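Local structure of SprT-like domain-containing protein Spartan (6MDW) at residues V30-Q35 with D84-L89; M93-L98 with E108-E113. The protein is a zinc- and DNA-dependent metalloprotease that cuts proteins covalently cross-linked to DNA, clearing these toxic lesions during DNA synthesis. All coordinates share one frame; numbering follows the deposited sequence. Where two conformers were deposited one is given.

Overall arrangement
Both contacts are built on helix 82-100 of the SprT-like protease domain, and they read along it in series. Contact 1 sets its earlier part, 84-89, against helix 25-36; contact 2 faces its later part, 93-98, toward the loop and helix start at 108-113. Their centres are about 15 Å apart. Contact 1 is buried and wholly apolar across the gap, one phenylalanine ring against two aliphatic side chains. Contact 2 lies nearer the surface and is held chiefly by a shared catalytic zinc, with a small leucine-glutamate contact beside it. The two meet at M93, whose CE packs 3.9 Å from F32 CB.

Contact 1. Residues V30-Q35 with D84-L89; sequences VQFNDQ and DLVETL
On the helix whose V86 and L89 meet F32, D84 O is gripped twice, by T88 OG1 at 2.7 Å and by the backbone N of T88, the two donors arriving from opposite faces of the carbonyl plane. The hydroxyl thus folds back onto its own helix, its oxygen tilted 23° from that plane. The helix is 82-100, which in this zinc protease domain goes on to carry the HExxH residues H91, E92 and H95; here it packs against helix 25-36.

Across the gap everything rests on F32. Its CG stands anti to the carbonyl carbon (chi1 -62°), which sends the ring out toward the other helix, the CD2, CE2 and CZ atoms nearest to it. V86 CG1 is 3.7 Å from F32 CZ and as near to CE2, approaching the ring obliquely; the two side chains cross at about a right angle. One turn on, L89 CD2 meets the neighbouring atoms CD2 and CE2, 3.9 Å from F32 CD2. With an alanine here, V86 CG1 and L89 CD2 would probably lose their shared partner, and a gap would open between the two helices. L90 and M93 also touch the side chain of F32, while W16 packs on V86 and L25 and L28 on L89, so the apolar core continues around the contact. L89 lies close to the active site: its side chain is about 5 Å from that of E92.

One turn of helix 25-36 has a polar link of its own. Q31 NE2 donates to Q35 OE1 over 2.9 Å, with a nearly straight N-H...O angle of 166°; the donor stands above the Q35 carbonyl plane, while Q35 OE1 lies close to the amide plane of Q31.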
# COMPACT_ATOMS: atom_id res chain seq x y z
N VAL A 30 -9.98 11.33 4.99
CA VAL A 30 -10.10 12.48 5.86
C VAL A 30 -10.43 12.00 7.29
O VAL A 30 -9.82 12.45 8.30
CB VAL A 30 -11.17 13.44 5.32
CG1 VAL A 30 -11.62 14.45 6.37
CG2 VAL A 30 -10.68 14.14 4.06
N GLN A 31 -11.35 11.05 7.39
CA GLN A 31 -11.76 10.50 8.65
C GLN A 31 -10.57 9.88 9.38
O GLN A 31 -10.30 10.13 10.55
CB GLN A 31 -12.88 9.48 8.48
CG GLN A 31 -13.35 8.84 9.77
CD GLN A 31 -14.21 7.61 9.58
OE1 GLN A 31 -14.77 7.37 8.51
NE2 GLN A 31 -14.31 6.80 10.61
N PHE A 32 -9.79 9.06 8.66
CA PHE A 32 -8.73 8.29 9.31
C PHE A 32 -7.54 9.17 9.66
O PHE A 32 -6.89 8.94 10.67
CB PHE A 32 -8.33 7.09 8.45
CG PHE A 32 -9.42 6.07 8.20
CD1 PHE A 32 -10.55 5.99 9.00
CD2 PHE A 32 -9.29 5.18 7.16
CE1 PHE A 32 -11.52 5.01 8.79
CE2 PHE A 32 -10.25 4.20 6.95
CZ PHE A 32 -11.36 4.13 7.76
N ASN A 33 -7.25 10.20 8.86
CA ASN A 33 -6.21 11.15 9.19
C ASN A 33 -6.55 11.80 10.53
O ASN A 33 -5.70 11.86 11.45
CB ASN A 33 -6.06 12.19 8.09
CG ASN A 33 -5.02 13.23 8.43
OD1 ASN A 33 -3.98 12.91 8.96
ND2 ASN A 33 -5.28 14.48 8.04
N ASP A 34 -7.82 12.16 10.69
CA ASP A 34 -8.30 12.85 11.91
C ASP A 34 -8.32 11.88 13.10
O ASP A 34 -7.90 12.21 14.23
CB ASP A 34 -9.70 13.42 11.66
CG ASP A 34 -10.37 14.02 12.89
OD1 ASP A 34 -9.72 14.86 13.51
OD2 ASP A 34 -11.51 13.58 13.22
N GLN A 35 -8.86 10.68 12.91
CA GLN A 35 -9.14 9.77 14.02
C GLN A 35 -7.90 8.98 14.47
O GLN A 35 -7.83 8.66 15.67
CB GLN A 35 -10.24 8.79 13.65
CG GLN A 35 -11.59 9.49 13.51
CD GLN A 35 -12.72 8.51 13.33
OE1 GLN A 35 -12.53 7.39 12.87
NE2 GLN A 35 -13.91 8.94 13.72
N ASP A 84 -11.68 -4.86 3.50
CA ASP A 84 -10.45 -5.00 2.75
C ASP A 84 -9.98 -3.64 2.23
O ASP A 84 -8.78 -3.36 2.24
CB ASP A 84 -10.63 -6.01 1.62
CG ASP A 84 -10.82 -7.45 2.11
OD1 ASP A 84 -10.43 -7.77 3.25
OD2 ASP A 84 -11.41 -8.25 1.36
N LEU A 85 -10.89 -2.75 1.79
CA LEU A 85 -10.53 -1.38 1.41
C LEU A 85 -9.90 -0.70 2.64
O LEU A 85 -8.85 -0.11 2.57
CB LEU A 85 -11.74 -0.59 0.89
CG LEU A 85 -11.51 0.91 0.76
CD1 LEU A 85 -10.39 1.18 -0.22
CD2 LEU A 85 -12.79 1.60 0.29
N VAL A 86 -10.63 -0.77 3.75
CA VAL A 86 -10.27 -0.00 4.91
C VAL A 86 -8.91 -0.50 5.46
O VAL A 86 -8.03 0.32 5.78
CB VAL A 86 -11.36 -0.04 5.97
CG1 VAL A 86 -10.83 0.52 7.30
CG2 VAL A 86 -12.58 0.75 5.51
N GLU A 87 -8.73 -1.81 5.59
CA GLU A 87 -7.50 -2.36 6.13
C GLU A 87 -6.32 -2.07 5.19
O GLU A 87 -5.20 -1.81 5.64
CB GLU A 87 -7.62 -3.84 6.49
CG GLU A 87 -8.53 -4.05 7.67
CD GLU A 87 -8.89 -5.48 8.02
OE1 GLU A 87 -8.68 -6.38 7.18
OE2 GLU A 87 -9.49 -5.69 9.12
N THR A 88 -6.57 -2.09 3.87
CA THR A 88 -5.50 -1.78 2.92
C THR A 88 -5.12 -0.29 3.05
O THR A 88 -3.95 0.07 3.11
CB THR A 88 -5.89 -2.12 1.47
OG1 THR A 88 -6.20 -3.52 1.41
CG2 THR A 88 -4.78 -1.76 0.51
N LEU A 89 -6.14 0.58 3.10
CA LEU A 89 -5.88 2.01 3.18
C LEU A 89 -5.11 2.30 4.47
O LEU A 89 -4.15 3.07 4.46
CB LEU A 89 -7.21 2.77 3.16
CG LEU A 89 -7.12 4.28 3.42
CD1 LEU A 89 -6.19 4.99 2.47
CD2 LEU A 89 -8.49 4.92 3.39

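Contact 2. Residues M93-L98 with E108-E113; sequences MIHAYL and EGHGPE. With ZN (zinc ion), chain F.
H95 on helix 82-100 and H110 on the loop before helix 112-125 both hold CG anti to the carbonyl carbon, chi1 -74° and -51°, a turn that helps aim the two imidazoles at one zinc ion. Each bonds it through NE2: H95 NE2 to zinc is 2.1 Å, and H110 NE2 reaches the same metal at an equal length. The bonds meet at zinc near a right angle, which brings H95 NE2 to 3.1 Å from H110 NE2. That closeness is imposed by the shared metal and is not a hydrogen bond. The rings are neither stacked nor edge-to-face, their planes standing 55° apart. G109 O lies in the plane of the H95 ring at its edge, 3.6 Å from H95 CE1.

A second, apolar touch sits farther along the helix. L98 reaches across with both methyls, CD2 coming to 3.9 Å from E113 CB, and the two side chains cross obliquely. E113 was modelled in two conformers; in one, the chain bends at chi2 and leads its carboxylate away from L98, to N103 ND2 and K116 NZ. G111, the residue after the H110 ligand, is the N-cap of helix 112-125, which begins at P112. F114, on its first turn, meets the H110 ring edge-to-face and also packs against H95.

H91 NE2 joins as the third histidine ligand, further atoms from outside the two segments complete the sphere, and E92, the active-site glutamate, lies beside H95. Two histidines from one helix and a third from a downstream loop make the catalytic zinc site of an HExxH metalloprotease.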
# COMPACT_ATOMS: atom_id res chain seq x y z
N MET A 93 -1.55 4.09 5.01
CA MET A 93 -1.42 5.33 5.79
C MET A 93 -0.37 5.22 6.90
O MET A 93 0.26 6.24 7.23
CB MET A 93 -2.79 5.72 6.34
CG MET A 93 -3.77 6.18 5.24
SD MET A 93 -5.43 6.61 5.85
CE MET A 93 -5.08 8.18 6.64
N ILE A 94 -0.16 4.02 7.44
CA ILE A 94 0.91 3.83 8.41
C ILE A 94 2.26 4.05 7.73
O ILE A 94 3.11 4.77 8.22
CB ILE A 94 0.85 2.45 9.09
CG1 ILE A 94 -0.44 2.31 9.91
CG2 ILE A 94 2.07 2.29 9.95
CD1 ILE A 94 -0.64 0.91 10.40
N HIS A 95 2.46 3.44 6.56
CA HIS A 95 3.70 3.71 5.81
C HIS A 95 3.85 5.21 5.57
O HIS A 95 4.94 5.78 5.70
CB HIS A 95 3.70 2.97 4.48
CG HIS A 95 3.92 1.49 4.55
ND1 HIS A 95 4.96 0.88 5.25
CD2 HIS A 95 3.23 0.49 3.96
CE1 HIS A 95 4.86 -0.43 5.08
NE2 HIS A 95 3.80 -0.71 4.31
N ALA A 96 2.77 5.86 5.14
CA ALA A 96 2.83 7.30 4.87
C ALA A 96 3.22 8.06 6.16
O ALA A 96 3.99 9.01 6.11
CB ALA A 96 1.51 7.78 4.34
N TYR A 97 2.61 7.69 7.30
CA TYR A 97 2.89 8.39 8.54
C TYR A 97 4.37 8.27 8.91
O TYR A 97 4.98 9.25 9.36
CB TYR A 97 2.02 7.85 9.67
CG TYR A 97 2.22 8.60 10.96
CD1 TYR A 97 1.51 9.76 11.19
CD2 TYR A 97 3.07 8.15 11.95
CE1 TYR A 97 1.66 10.48 12.36
CE2 TYR A 97 3.26 8.88 13.11
CZ TYR A 97 2.52 10.03 13.32
OH TYR A 97 2.71 10.78 14.47
N LEU A 98 4.95 7.07 8.78
CA LEU A 98 6.35 6.87 9.10
C LEU A 98 7.24 7.68 8.16
O LEU A 98 8.26 8.21 8.59
CB LEU A 98 6.69 5.37 9.09
CG LEU A 98 5.97 4.55 10.15
CD1 LEU A 98 6.31 3.08 10.01
CD2 LEU A 98 6.32 5.01 11.55
N GLU A 108 13.40 -3.71 8.36
CA GLU A 108 12.28 -4.46 7.80
C GLU A 108 11.29 -3.48 7.16
O GLU A 108 11.22 -2.31 7.56
CB GLU A 108 11.57 -5.27 8.89
CG GLU A 108 12.48 -6.20 9.67
CD GLU A 108 12.00 -6.46 11.09
OE1 GLU A 108 10.97 -7.15 11.26
OE2 GLU A 108 12.65 -5.94 12.03
N GLY A 109 10.54 -3.96 6.16
CA GLY A 109 9.44 -3.21 5.56
C GLY A 109 8.39 -2.86 6.60
O GLY A 109 7.86 -1.77 6.60
N HIS A 110 8.09 -3.83 7.48
CA HIS A 110 7.10 -3.70 8.56
C HIS A 110 7.73 -4.09 9.90
O HIS A 110 7.36 -5.09 10.50
CB HIS A 110 5.89 -4.57 8.28
CG HIS A 110 5.34 -4.35 6.91
ND1 HIS A 110 5.81 -5.05 5.82
CD2 HIS A 110 4.43 -3.47 6.43
CE1 HIS A 110 5.21 -4.62 4.74
NE2 HIS A 110 4.33 -3.68 5.09
N GLY A 111 8.62 -3.22 10.36
CA GLY A 111 9.33 -3.44 11.60
C GLY A 111 8.53 -2.95 12.80
O GLY A 111 7.33 -2.68 12.73
N PRO A 112 9.19 -2.85 13.96
CA PRO A 112 8.51 -2.42 15.18
C PRO A 112 7.70 -1.12 15.04
O PRO A 112 6.61 -1.04 15.60
CB PRO A 112 9.67 -2.24 16.17
CG PRO A 112 10.66 -3.26 15.70
CD PRO A 112 10.62 -3.17 14.19
N GLU A 113 8.20 -0.12 14.31
CA GLU A 113 7.45 1.13 14.21
C GLU A 113 6.09 0.83 13.56
O GLU A 113 5.05 1.33 13.98
CB GLU A 113 8.25 2.19 13.46
CG GLU A 113 9.57 2.53 14.14
CD GLU A 113 9.41 2.93 15.60
OE1 GLU A 113 8.65 3.88 15.87
OE2 GLU A 113 10.04 2.28 16.47
ZN ZN F . 3.32 -2.62 3.60